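Local coordinates for carboxylesterase YbfK (Bacillus subtilis, PDB 4CCY), which hydrolyses carboxylic esters to an alcohol and a carboxylate, using the alpha/beta hydrolase fold, at residues W28-A34 against I46-K52; F107-K112 against H134-F138; E156-S160 against E254-V258; Y181-I185 against E244-H248. One frame throughout, in Å; residues are numbered along the deposited sequence.

Along the chain contact 1 comes first, then contact 2, then contact 3, whose two segments enclose both segments of contact 4. Contact 1 lies at the antiparallel end of the central sheet, in the hairpin 33-37/42-49. Contact 2 joins helices 104-118 and 130-141 beside that sheet; its centre is about 22 Å from that of contact 1. Contacts 3 and 4 lie across the centre of the chain from contact 1, with their own centres about 17 Å apart. They touch through I159 and S160 against Y247, while contacts 2 and 3 meet at V136 and F158. Packing thus runs from helix 130-141 through F158 and I159 to the loop 244-248, which holds E244 of the probable catalytic triad.

Contact 1 of 4, residues W28-A34 against I46-K52; sequences WPIESEA and IIASGPK
W28 starts the contact by bringing its indole to I47 and S49. CG2 of I47 meets the ring obliquely near its rim, 3.7 Å from W28 CZ2. At the ring edge, in plane, W28 NE1 gives a weak hydrogen bond to OG of S49. I30 comes next and touches CB of S49 with its CD1. The carbonyl of E31 accepts from a water that in turn accepts from the backbone N of G50, so one water spans the mouth of the strand pair. S32 turns its OG between its own N and carbonyl carbon (chi1 64°), where OG meets I47 CG2 at 3.6 Å. Regular antiparallel pairing follows. E33 and A48 form the hydrogen-bonded pair: E33 N reaches A48 O at 2.9 Å, and A48 N reaches E33 O at 2.9 Å. The E33 chain is extended and meets the equally extended K52 from the opposite direction. K52 NZ forms a salt bridge with E33 OE2 at 3.1 Å, on the syn lone pair of that oxygen. R82 makes a second salt bridge, to OE1. A34 closes the segment with its CA 3.2 Å from I46 O, in a CA-H...O contact. The loop before the hairpin thus packs W28 on I47 of strand 42-49, while E33 gives the hairpin an ionic side, where two cations on one carboxylate would probably stabilise its negative charge.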
loop_
_atom_site.group_PDB
_atom_site.type_symbol
_atom_site.label_atom_id
_atom_site.label_comp_id
_atom_site.label_asym_id
_atom_site.label_seq_id
_atom_site.Cartn_x
_atom_site.Cartn_y
_atom_site.Cartn_z
ATOM N N TRP A 28 13.682 0.203 -10.940
ATOM C CA TRP A 28 13.994 -0.892 -10.022
ATOM C C TRP A 28 15.494 -1.075 -9.974
ATOM O O TRP A 28 16.104 -1.382 -10.988
ATOM C CB TRP A 28 13.295 -2.163 -10.474
ATOM C CG TRP A 28 12.785 -3.031 -9.352
ATOM C CD1 TRP A 28 13.347 -4.215 -8.869
ATOM C CD2 TRP A 28 11.579 -2.819 -8.539
ATOM N NE1 TRP A 28 12.599 -4.730 -7.843
ATOM C CE2 TRP A 28 11.520 -3.945 -7.594
ATOM C CE3 TRP A 28 10.582 -1.848 -8.498
ATOM C CZ2 TRP A 28 10.493 -4.076 -6.664
ATOM C CZ3 TRP A 28 9.555 -1.986 -7.559
ATOM C CH2 TRP A 28 9.517 -3.071 -6.655
ATOM N N PRO A 29 16.111 -0.861 -8.801
ATOM C CA PRO A 29 17.560 -0.789 -8.663
ATOM C C PRO A 29 18.259 -2.157 -8.570
ATOM O O PRO A 29 19.492 -2.216 -8.566
ATOM C CB PRO A 29 17.724 -0.044 -7.339
ATOM C CG PRO A 29 16.585 -0.556 -6.519
ATOM C CD PRO A 29 15.436 -0.670 -7.499
ATOM N N ILE A 30 17.483 -3.233 -8.466
ATOM C CA ILE A 30 18.035 -4.583 -8.327
ATOM C C ILE A 30 17.299 -5.559 -9.249
ATOM O O ILE A 30 16.271 -5.214 -9.832
ATOM C CB ILE A 30 17.985 -5.079 -6.856
ATOM C CG1 ILE A 30 16.530 -5.211 -6.377
ATOM C CG2 ILE A 30 18.823 -4.168 -5.946
ATOM C CD1 ILE A 30 16.368 -5.635 -4.928
ATOM N N GLU A 31 17.837 -6.771 -9.375
ATOM C CA GLU A 31 17.195 -7.850 -10.137
ATOM C C GLU A 31 15.940 -8.317 -9.422
ATOM O O GLU A 31 15.859 -8.250 -8.199
ATOM C CB GLU A 31 18.152 -9.040 -10.305
ATOM C CG GLU A 31 19.461 -8.711 -11.002
ATOM C CD GLU A 31 19.265 -8.184 -12.417
ATOM O OE1 GLU A 31 18.405 -8.722 -13.150
ATOM O OE2 GLU A 31 19.980 -7.230 -12.809
ATOM N N SER A 32 14.962 -8.791 -10.181
ATOM C CA SER A 32 13.713 -9.259 -9.594
ATOM C C SER A 32 12.987 -10.189 -10.540
ATOM O O SER A 32 13.292 -10.243 -11.729
ATOM C CB SER A 32 12.808 -8.079 -9.253
ATOM O OG SER A 32 12.440 -7.408 -10.436
ATOM N N GLU A 33 12.020 -10.914 -10.000
ATOM C CA GLU A 33 11.232 -11.860 -10.776
ATOM C C GLU A 33 9.791 -11.390 -10.738
ATOM O O GLU A 33 9.226 -11.237 -9.664
ATOM C CB GLU A 33 11.326 -13.262 -10.170
ATOM C CG GLU A 33 12.683 -13.930 -10.283
ATOM C CD GLU A 33 12.806 -15.198 -9.438
ATOM O OE1 GLU A 33 12.018 -15.374 -8.477
ATOM O OE2 GLU A 33 13.705 -16.023 -9.731
ATOM N N ALA A 34 9.199 -11.154 -11.902
ATOM C CA ALA A 34 7.778 -10.794 -11.959
ATOM C C ALA A 34 6.985 -12.029 -12.356
ATOM O O ALA A 34 7.408 -12.763 -13.233
ATOM C CB ALA A 34 7.555 -9.653 -12.949
ATOM N N ILE A 46 3.044 -10.261 -8.814
ATOM C CA ILE A 46 4.091 -10.169 -7.783
ATOM C C ILE A 46 5.423 -9.754 -8.410
ATOM O O ILE A 46 5.810 -10.290 -9.446
ATOM C CB ILE A 46 4.332 -11.540 -7.089
ATOM C CG1 ILE A 46 3.016 -12.255 -6.731
ATOM C CG2 ILE A 46 5.315 -11.409 -5.920
ATOM C CD1 ILE A 46 2.218 -11.656 -5.595
ATOM N N ILE A 47 6.126 -8.815 -7.777
ATOM C CA ILE A 47 7.529 -8.591 -8.083
ATOM C C ILE A 47 8.358 -9.029 -6.873
ATOM O O ILE A 47 8.235 -8.441 -5.811
ATOM C CB ILE A 47 7.830 -7.128 -8.445
ATOM C CG1 ILE A 47 6.985 -6.697 -9.653
ATOM C CG2 ILE A 47 9.318 -6.956 -8.731
ATOM C CD1 ILE A 47 7.070 -5.224 -10.009
ATOM N N ALA A 48 9.181 -10.066 -7.050
ATOM C CA ALA A 48 9.962 -10.664 -5.957
ATOM C C ALA A 48 11.464 -10.374 -6.070
ATOM O O ALA A 48 12.059 -10.508 -7.144
ATOM C CB ALA A 48 9.726 -12.171 -5.899
ATOM N N SER A 49 12.069 -9.973 -4.959
ATOM C CA SER A 49 13.504 -9.647 -4.933
ATOM C C SER A 49 14.149 -10.143 -3.641
ATOM O O SER A 49 13.452 -10.533 -2.713
ATOM C CB SER A 49 13.717 -8.140 -5.084
ATOM O OG SER A 49 12.763 -7.565 -5.969
ATOM N N GLY A 50 15.478 -10.134 -3.587
ATOM C CA GLY A 50 16.175 -10.479 -2.357
ATOM C C GLY A 50 16.515 -11.949 -2.254
ATOM O O GLY A 50 16.063 -12.739 -3.079
ATOM N N PRO A 51 17.320 -12.323 -1.234
ATOM C CA PRO A 51 17.823 -13.694 -1.112
ATOM C C PRO A 51 16.690 -14.674 -0.846
ATOM O O PRO A 51 15.829 -14.410 -0.006
ATOM C CB PRO A 51 18.782 -13.627 0.096
ATOM C CG PRO A 51 18.966 -12.170 0.395
ATOM C CD PRO A 51 17.736 -11.482 -0.097
ATOM N N LYS A 52 16.694 -15.797 -1.559
ATOM C CA LYS A 52 15.557 -16.716 -1.532
ATOM C C LYS A 52 15.389 -17.468 -0.206
ATOM O O LYS A 52 14.311 -17.990 0.074
ATOM C CB LYS A 52 15.607 -17.660 -2.738
ATOM C CG LYS A 52 15.269 -16.931 -4.034
ATOM C CD LYS A 52 15.347 -17.816 -5.260
ATOM C CE LYS A 52 14.811 -17.093 -6.485
ATOM N NZ LYS A 52 14.348 -18.066 -7.512
HETATM O O HOH W 1 16.966 -9.475 -5.999
#

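Contact 2 of 4, residues F107-K112 against H134-F138; sequences FAEWMK and HIVNF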
loop_
_atom_site.group_PDB
_atom_site.type_symbol
_atom_site.label_atom_id
_atom_site.label_comp_id
_atom_site.label_asym_id
_atom_site.label_seq_id
_atom_site.Cartn_x
_atom_site.Cartn_y
_atom_site.Cartn_z
ATOM N N PHE A 107 -10.907 -9.067 1.482
ATOM C CA PHE A 107 -9.532 -8.567 1.421
ATOM C C PHE A 107 -8.578 -9.543 2.098
ATOM O O PHE A 107 -7.524 -9.853 1.550
ATOM C CB PHE A 107 -9.364 -7.168 2.071
ATOM C CG PHE A 107 -10.292 -6.109 1.531
ATOM C CD1 PHE A 107 -10.831 -6.197 0.235
ATOM C CD2 PHE A 107 -10.618 -5.005 2.313
ATOM C CE1 PHE A 107 -11.698 -5.216 -0.243
ATOM C CE2 PHE A 107 -11.466 -4.027 1.838
ATOM C CZ PHE A 107 -12.006 -4.126 0.563
ATOM N N ALA A 108 -8.943 -9.993 3.300
ATOM C CA ALA A 108 -8.103 -10.922 4.058
ATOM C C ALA A 108 -8.042 -12.303 3.402
ATOM O O ALA A 108 -6.999 -12.949 3.424
ATOM C CB ALA A 108 -8.556 -11.012 5.509
ATOM N N GLU A 109 -9.142 -12.740 2.796
ATOM C CA GLU A 109 -9.127 -14.005 2.042
ATOM C C GLU A 109 -8.218 -13.930 0.814
ATOM O O GLU A 109 -7.464 -14.870 0.542
ATOM C CB GLU A 109 -10.546 -14.486 1.679
ATOM C CG GLU A 109 -11.360 -14.986 2.876
ATOM C CD GLU A 109 -10.702 -16.166 3.590
ATOM O OE1 GLU A 109 -10.367 -17.164 2.920
ATOM O OE2 GLU A 109 -10.512 -16.112 4.830
ATOM N N TRP A 110 -8.278 -12.809 0.094
ATOM C CA TRP A 110 -7.368 -12.541 -1.023
ATOM C C TRP A 110 -5.920 -12.696 -0.593
ATOM O O TRP A 110 -5.155 -13.388 -1.248
ATOM C CB TRP A 110 -7.599 -11.132 -1.593
ATOM C CG TRP A 110 -6.517 -10.684 -2.558
ATOM C CD1 TRP A 110 -6.135 -11.297 -3.748
ATOM C CD2 TRP A 110 -5.632 -9.522 -2.431
ATOM N NE1 TRP A 110 -5.117 -10.603 -4.357
ATOM C CE2 TRP A 110 -4.756 -9.538 -3.611
ATOM C CE3 TRP A 110 -5.484 -8.504 -1.498
ATOM C CZ2 TRP A 110 -3.787 -8.556 -3.829
ATOM C CZ3 TRP A 110 -4.489 -7.534 -1.718
ATOM C CH2 TRP A 110 -3.664 -7.562 -2.857
ATOM N N MET A 111 -5.550 -12.066 0.526
ATOM C CA MET A 111 -4.169 -12.115 1.014
ATOM C C MET A 111 -3.741 -13.501 1.485
ATOM O O MET A 111 -2.582 -13.873 1.291
ATOM C CB MET A 111 -3.910 -11.059 2.100
ATOM C CG MET A 111 -2.440 -10.877 2.517
ATOM S SD MET A 111 -1.200 -10.578 1.206
ATOM C CE MET A 111 -2.017 -9.347 0.180
ATOM N N LYS A 112 -4.657 -14.254 2.110
ATOM C CA LYS A 112 -4.381 -15.654 2.465
ATOM C C LYS A 112 -4.042 -16.487 1.229
ATOM O O LYS A 112 -3.096 -17.268 1.263
ATOM C CB LYS A 112 -5.547 -16.302 3.224
ATOM C CG LYS A 112 -5.659 -15.897 4.682
ATOM C CD LYS A 112 -6.707 -16.753 5.384
ATOM C CE LYS A 112 -7.271 -16.025 6.591
ATOM N NZ LYS A 112 -8.320 -16.855 7.243
ATOM N N HIS A 134 -5.017 -2.363 4.157
ATOM C CA HIS A 134 -5.071 -3.829 3.980
ATOM C C HIS A 134 -4.339 -4.551 5.086
ATOM O O HIS A 134 -4.812 -5.574 5.617
ATOM C CB HIS A 134 -4.510 -4.241 2.624
ATOM C CG HIS A 134 -5.511 -4.155 1.506
ATOM N ND1 HIS A 134 -6.295 -5.202 1.149
ATOM C CD2 HIS A 134 -5.854 -3.102 0.670
ATOM C CE1 HIS A 134 -7.107 -4.831 0.137
ATOM N NE2 HIS A 134 -6.840 -3.543 -0.157
ATOM N N ILE A 135 -3.174 -4.021 5.453
ATOM C CA ILE A 135 -2.341 -4.659 6.466
ATOM C C ILE A 135 -2.995 -4.647 7.841
ATOM O O ILE A 135 -2.971 -5.668 8.527
ATOM C CB ILE A 135 -0.903 -4.099 6.472
ATOM C CG1 ILE A 135 -0.174 -4.600 5.226
ATOM C CG2 ILE A 135 -0.128 -4.539 7.709
ATOM C CD1 ILE A 135 0.964 -3.734 4.780
ATOM N N VAL A 136 -3.600 -3.529 8.231
ATOM C CA VAL A 136 -4.308 -3.465 9.510
ATOM C C VAL A 136 -5.446 -4.484 9.512
ATOM O O VAL A 136 -5.607 -5.238 10.476
ATOM C CB VAL A 136 -4.850 -2.061 9.818
ATOM C CG1 VAL A 136 -5.570 -2.046 11.163
ATOM C CG2 VAL A 136 -3.715 -1.043 9.802
ATOM N N ASN A 137 -6.213 -4.524 8.426
ATOM C CA ASN A 137 -7.288 -5.508 8.273
ATOM C C ASN A 137 -6.781 -6.956 8.333
ATOM O O ASN A 137 -7.377 -7.807 9.008
ATOM C CB ASN A 137 -8.055 -5.273 6.964
ATOM C CG ASN A 137 -9.261 -6.182 6.831
ATOM O OD1 ASN A 137 -10.227 -6.054 7.591
ATOM N ND2 ASN A 137 -9.216 -7.110 5.863
ATOM N N PHE A 138 -5.676 -7.222 7.630
ATOM C CA PHE A 138 -5.048 -8.554 7.635
ATOM C C PHE A 138 -4.540 -9.007 9.011
ATOM O O PHE A 138 -4.829 -10.124 9.438
ATOM C CB PHE A 138 -3.929 -8.658 6.564
ATOM C CG PHE A 138 -3.449 -10.073 6.332
ATOM C CD1 PHE A 138 -4.293 -11.020 5.776
ATOM C CD2 PHE A 138 -2.155 -10.461 6.699
ATOM C CE1 PHE A 138 -3.864 -12.331 5.574
ATOM C CE2 PHE A 138 -1.717 -11.762 6.499
ATOM C CZ PHE A 138 -2.572 -12.699 5.930
HETATM O O HOH W 2 -5.506 -7.793 2.111
#
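F107 and H134 put their rings together at an oblique angle, with planes at 50°. CE1 of H134 stands over one face of the phenyl, 3.7 Å from F107 CG. W110 comes at the same imidazole differently and completes an aromatic cluster. The edge of its six-membered ring points to the H134 face in an offset edge-to-face pair. The imidazole is also held at its own edge: a water in its plane lies 2.9 Å from H134 ND1 and donates to F107 O. A separate pair is M111 on F138. M111 CG makes a CH-pi contact over the centre of the phenyl, 3.7 Å from the F138 ring centroid. M111 CG is turned anti to the backbone N (chi1 -171°), and the chain then bends so that SD stands above the same ring at a longer 5.3 Å, a Met-aromatic contact. K112 CG adds a looser touch at F138 CE1. Between the cluster and this pair, N137 ND2 lies at the edge of F107 and bonds to R104 O. The helices cross almost at right angles (-87°), their axes 9.6 Å apart. This is aromatic helix-helix packing beside the central sheet of an alpha/beta hydrolase, with helix 130-141 following the probable nucleophile elbow.

Contact 3 of 4, residues E156-S160 against E254-V258; sequences EAFIS and ERASV
R255 and A256 of helix 249-259 pack on the backbone and ring of F158, in a loop-to-helix contact of the alpha/beta hydrolase fold. The loop leads on from the short, weakly bonded strand 156-157, parallel to 222-223. Along the chain the helix connects strands 236-241 and 264-268, which run parallel, as a beta-alpha-beta crossover. The contact is small and mostly buried, and it has one polar and one apolar part.

The apolar part is F158 on A256. CD1 of the phenyl lies 3.6 Å from A256 CB, and CE1 lies 3.8 Å from the same methyl. The ring meets this methyl obliquely. A252, one turn earlier in the helix, and L229 of helix 226-230 also touch F158. I159 adds a long apolar approach, its CD1 4.3 Å from R255 CD, and reaches M251 and A252 as well.

The polar part is R255. Its CG is anti to the backbone N (chi1 -163°), and the chain stays extended as far as NE, which carries the guanidinium across to the loop. There NH2 is shared by F224 O and a salt bridge to D226, so NH2 has two partners beyond the loop. NH1 serves the loop: it donates to F158 O at 3.0 Å, with an N-H...O angle of 154°, from above the carbonyl plane rather than on a lone pair.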
loop_
_atom_site.group_PDB
_atom_site.type_symbol
_atom_site.label_atom_id
_atom_site.label_comp_id
_atom_site.label_asym_id
_atom_site.label_seq_id
_atom_site.Cartn_x
_atom_site.Cartn_y
_atom_site.Cartn_z
ATOM N N GLU A 156 -7.468 6.119 5.854
ATOM C CA GLU A 156 -8.281 6.060 7.078
ATOM C C GLU A 156 -7.699 5.066 8.076
ATOM O O GLU A 156 -6.541 5.208 8.478
ATOM C CB GLU A 156 -9.755 5.770 6.769
ATOM C CG GLU A 156 -10.459 6.954 6.137
ATOM C CD GLU A 156 -11.962 6.919 6.299
ATOM O OE1 GLU A 156 -12.532 5.810 6.402
ATOM O OE2 GLU A 156 -12.573 8.007 6.315
ATOM N N ALA A 157 -8.496 4.070 8.471
ATOM C CA ALA A 157 -8.086 3.051 9.440
ATOM C C ALA A 157 -8.060 3.569 10.877
ATOM O O ALA A 157 -8.718 2.994 11.747
ATOM C CB ALA A 157 -6.745 2.420 9.055
ATOM N N PHE A 158 -7.315 4.651 11.130
ATOM C CA PHE A 158 -7.214 5.205 12.490
ATOM C C PHE A 158 -8.032 6.466 12.741
ATOM O O PHE A 158 -8.334 6.781 13.890
ATOM C CB PHE A 158 -5.746 5.414 12.878
ATOM C CG PHE A 158 -4.967 4.144 12.882
ATOM C CD1 PHE A 158 -5.000 3.305 13.989
ATOM C CD2 PHE A 158 -4.252 3.749 11.749
ATOM C CE1 PHE A 158 -4.299 2.105 13.989
ATOM C CE2 PHE A 158 -3.555 2.551 11.743
ATOM C CZ PHE A 158 -3.581 1.729 12.856
ATOM N N ILE A 159 -8.381 7.176 11.666
ATOM C CA ILE A 159 -9.214 8.370 11.736
ATOM C C ILE A 159 -9.917 8.585 10.378
ATOM O O ILE A 159 -9.483 8.034 9.361
ATOM C CB ILE A 159 -8.374 9.603 12.178
ATOM C CG1 ILE A 159 -9.228 10.619 12.950
ATOM C CG2 ILE A 159 -7.636 10.244 11.016
ATOM C CD1 ILE A 159 -9.463 10.234 14.398
ATOM N N SER A 160 -11.019 9.343 10.383
ATOM C CA SER A 160 -11.804 9.650 9.169
ATOM C C SER A 160 -11.074 10.591 8.218
ATOM O O SER A 160 -10.317 11.457 8.664
ATOM C CB SER A 160 -13.127 10.317 9.551
ATOM O OG SER A 160 -13.911 9.457 10.344
ATOM N N GLU A 254 -2.567 10.028 17.995
ATOM C CA GLU A 254 -3.056 9.954 19.375
ATOM C C GLU A 254 -3.950 8.724 19.621
ATOM O O GLU A 254 -3.735 7.956 20.579
ATOM C CB GLU A 254 -3.784 11.247 19.771
ATOM C CG GLU A 254 -2.845 12.419 20.019
ATOM C CD GLU A 254 -3.540 13.621 20.636
ATOM O OE1 GLU A 254 -4.548 13.438 21.357
ATOM O OE2 GLU A 254 -3.069 14.757 20.414
ATOM N N ARG A 255 -4.934 8.533 18.742
ATOM C CA ARG A 255 -5.852 7.394 18.833
ATOM C C ARG A 255 -5.122 6.038 18.764
ATOM O O ARG A 255 -5.318 5.176 19.624
ATOM C CB ARG A 255 -6.948 7.502 17.758
ATOM C CG ARG A 255 -8.147 6.626 18.031
ATOM C CD ARG A 255 -9.299 6.832 17.051
ATOM N NE ARG A 255 -10.269 5.759 17.254
ATOM C CZ ARG A 255 -10.427 4.698 16.461
ATOM N NH1 ARG A 255 -9.728 4.571 15.343
ATOM N NH2 ARG A 255 -11.325 3.765 16.782
ATOM N N ALA A 256 -4.276 5.860 17.756
ATOM C CA ALA A 256 -3.515 4.618 17.607
ATOM C C ALA A 256 -2.625 4.344 18.824
ATOM O O ALA A 256 -2.586 3.222 19.334
ATOM C CB ALA A 256 -2.678 4.659 16.341
ATOM N N SER A 257 -1.914 5.382 19.277
ATOM C CA SER A 257 -1.019 5.283 20.422
ATOM C C SER A 257 -1.749 4.825 21.677
ATOM O O SER A 257 -1.212 4.040 22.443
ATOM C CB SER A 257 -0.318 6.617 20.681
ATOM O OG SER A 257 0.591 6.899 19.637
ATOM N N VAL A 258 -2.974 5.300 21.864
ATOM C CA VAL A 258 -3.760 4.962 23.051
ATOM C C VAL A 258 -4.289 3.525 22.978
ATOM O O VAL A 258 -4.247 2.797 23.972
ATOM C CB VAL A 258 -4.938 5.948 23.277
ATOM C CG1 VAL A 258 -5.835 5.484 24.424
ATOM C CG2 VAL A 258 -4.419 7.346 23.583
#

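Contact 4 of 4, residues Y181-I185 against E244-H248; sequences YIKWI and EAMYH. With NA (sodium ion), chain C.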
loop_
_atom_site.group_PDB
_atom_site.type_symbol
_atom_site.label_atom_id
_atom_site.label_comp_id
_atom_site.label_asym_id
_atom_site.label_seq_id
_atom_site.Cartn_x
_atom_site.Cartn_y
_atom_site.Cartn_z
ATOM N N TYR A 181 -5.382 15.306 -8.362
ATOM C CA TYR A 181 -5.144 14.407 -7.231
ATOM C C TYR A 181 -3.680 14.406 -6.822
ATOM O O TYR A 181 -3.352 14.512 -5.643
ATOM C CB TYR A 181 -5.541 12.993 -7.613
ATOM C CG TYR A 181 -5.408 11.963 -6.511
ATOM C CD1 TYR A 181 -6.305 11.939 -5.456
ATOM C CD2 TYR A 181 -4.403 10.987 -6.543
ATOM C CE1 TYR A 181 -6.205 10.988 -4.450
ATOM C CE2 TYR A 181 -4.303 10.025 -5.540
ATOM C CZ TYR A 181 -5.221 10.030 -4.496
ATOM O OH TYR A 181 -5.174 9.096 -3.479
ATOM N N ILE A 182 -2.811 14.274 -7.820
ATOM C CA ILE A 182 -1.368 14.167 -7.605
ATOM C C ILE A 182 -0.831 15.449 -6.965
ATOM O O ILE A 182 -0.072 15.388 -5.998
ATOM C CB ILE A 182 -0.619 13.834 -8.922
ATOM C CG1 ILE A 182 -0.848 12.363 -9.307
ATOM C CG2 ILE A 182 0.879 14.140 -8.805
ATOM C CD1 ILE A 182 -0.406 12.004 -10.715
ATOM N N LYS A 183 -1.253 16.595 -7.495
ATOM C CA LYS A 183 -0.794 17.896 -7.030
ATOM C C LYS A 183 -1.144 18.086 -5.552
ATOM O O LYS A 183 -0.364 18.629 -4.769
ATOM C CB LYS A 183 -1.443 18.983 -7.884
ATOM C CG LYS A 183 -0.943 20.394 -7.665
ATOM C CD LYS A 183 -1.827 21.383 -8.425
ATOM C CE LYS A 183 -1.569 21.336 -9.931
ATOM N NZ LYS A 183 -2.571 22.095 -10.743
ATOM N N TRP A 184 -2.319 17.599 -5.188
ATOM C CA TRP A 184 -2.855 17.721 -3.852
ATOM C C TRP A 184 -2.189 16.774 -2.892
ATOM O O TRP A 184 -1.803 17.171 -1.802
ATOM C CB TRP A 184 -4.356 17.463 -3.922
ATOM C CG TRP A 184 -5.021 17.179 -2.606
ATOM C CD1 TRP A 184 -5.264 18.071 -1.559
ATOM C CD2 TRP A 184 -5.586 15.894 -2.165
ATOM N NE1 TRP A 184 -5.903 17.434 -0.521
ATOM C CE2 TRP A 184 -6.134 16.129 -0.824
ATOM C CE3 TRP A 184 -5.685 14.610 -2.731
ATOM C CZ2 TRP A 184 -6.754 15.115 -0.099
ATOM C CZ3 TRP A 184 -6.318 13.611 -1.992
ATOM C CH2 TRP A 184 -6.827 13.851 -0.706
ATOM N N ILE A 185 -2.048 15.514 -3.297
ATOM C CA ILE A 185 -1.506 14.475 -2.421
ATOM C C ILE A 185 0.008 14.625 -2.170
ATOM O O ILE A 185 0.486 14.359 -1.066
ATOM C CB ILE A 185 -1.880 13.055 -2.928
ATOM C CG1 ILE A 185 -1.871 12.044 -1.786
ATOM C CG2 ILE A 185 -0.979 12.599 -4.071
ATOM C CD1 ILE A 185 -3.065 12.167 -0.871
ATOM N N GLU A 244 0.497 15.415 5.978
ATOM C CA GLU A 244 -0.570 14.530 5.474
ATOM C C GLU A 244 -1.850 15.277 5.085
ATOM O O GLU A 244 -2.521 15.855 5.953
ATOM C CB GLU A 244 -0.900 13.467 6.532
ATOM C CG GLU A 244 -2.132 12.618 6.241
ATOM C CD GLU A 244 -1.978 11.802 4.978
ATOM O OE1 GLU A 244 -1.358 10.726 5.065
ATOM O OE2 GLU A 244 -2.464 12.240 3.900
ATOM N N ALA A 245 -2.186 15.245 3.792
ATOM C CA ALA A 245 -3.277 16.066 3.249
ATOM C C ALA A 245 -4.672 15.445 3.424
ATOM O O ALA A 245 -5.678 16.141 3.312
ATOM C CB ALA A 245 -3.027 16.385 1.774
ATOM N N MET A 246 -4.713 14.149 3.710
ATOM C CA MET A 246 -5.950 13.372 3.667
ATOM C C MET A 246 -6.754 13.336 4.970
ATOM O O MET A 246 -7.940 13.006 4.951
ATOM C CB MET A 246 -5.659 11.930 3.235
ATOM C CG MET A 246 -4.956 11.785 1.897
ATOM S SD MET A 246 -5.082 10.069 1.327
ATOM C CE MET A 246 -6.661 10.129 0.478
ATOM N N TYR A 247 -6.104 13.650 6.091
ATOM C CA TYR A 247 -6.747 13.647 7.405
ATOM C C TYR A 247 -5.886 14.346 8.451
ATOM O O TYR A 247 -4.787 14.840 8.136
ATOM C CB TYR A 247 -7.080 12.222 7.866
ATOM C CG TYR A 247 -5.971 11.203 7.715
ATOM C CD1 TYR A 247 -4.962 11.089 8.670
ATOM C CD2 TYR A 247 -5.945 10.341 6.632
ATOM C CE1 TYR A 247 -3.966 10.141 8.554
ATOM C CE2 TYR A 247 -4.937 9.402 6.498
ATOM C CZ TYR A 247 -3.952 9.309 7.464
ATOM O OH TYR A 247 -2.949 8.367 7.344
ATOM N N HIS A 248 -6.395 14.402 9.686
ATOM C CA HIS A 248 -5.634 14.961 10.805
ATOM C C HIS A 248 -4.774 13.892 11.396
ATOM O O HIS A 248 -5.216 13.125 12.262
ATOM C CB HIS A 248 -6.557 15.546 11.871
ATOM C CG HIS A 248 -7.215 16.844 11.463
ATOM N ND1 HIS A 248 -6.515 17.892 10.989
ATOM C CD2 HIS A 248 -8.543 17.234 11.475
ATOM C CE1 HIS A 248 -7.355 18.900 10.695
ATOM N NE2 HIS A 248 -8.595 18.502 10.998
HETATM NA NA NA C . -2.915 16.703 8.049
HETATM O O HOH W 3 0.012 14.736 1.852
HETATM O O HOH W 4 -3.928 17.794 10.099
HETATM O O HOH W 5 -1.178 18.405 8.226
HETATM O O HOH W 6 -4.885 17.988 6.810
#
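M246 reaches toward helix 175-186 and meets both W184 and I185. From CB, its CG is turned anti to the carbonyl carbon (chi1 -57°), which sets it against I185. CG lies 3.4 Å from I185 CD1, tighter than usual for two carbons. The same CG is 3.8 Å from W184 CH2, where the two side chains cross at about a right angle. SD follows at 3.6 Å from I185 CD1. The chain bends at its last torsion, and CE ends 3.9 Å from W184 CH2, with H273 and V165 also touching the side chain. The loop 244-248 follows strand 236-241 and holds E244, the probable acid of the Ser-His-Glu charge relay of an alpha/beta hydrolase. E244 OE1 bonds to H273 ND1. OE2 takes the backbone N of M246 at 3.0 Å, met on its anti side, somewhat out of the carboxylate plane, so the carboxylate is held at both oxygens. A245 sets its CB over one face of the W184 indole, toward the rim, while Y168 stacks on W184. A water accepts from A245 N and donates to I185 O. Beyond, a sodium ion is bound by the carbonyl oxygens of E244 and Y247, by Q249 OE1 and by three waters, one of them 2.7 Å from H248 ND1.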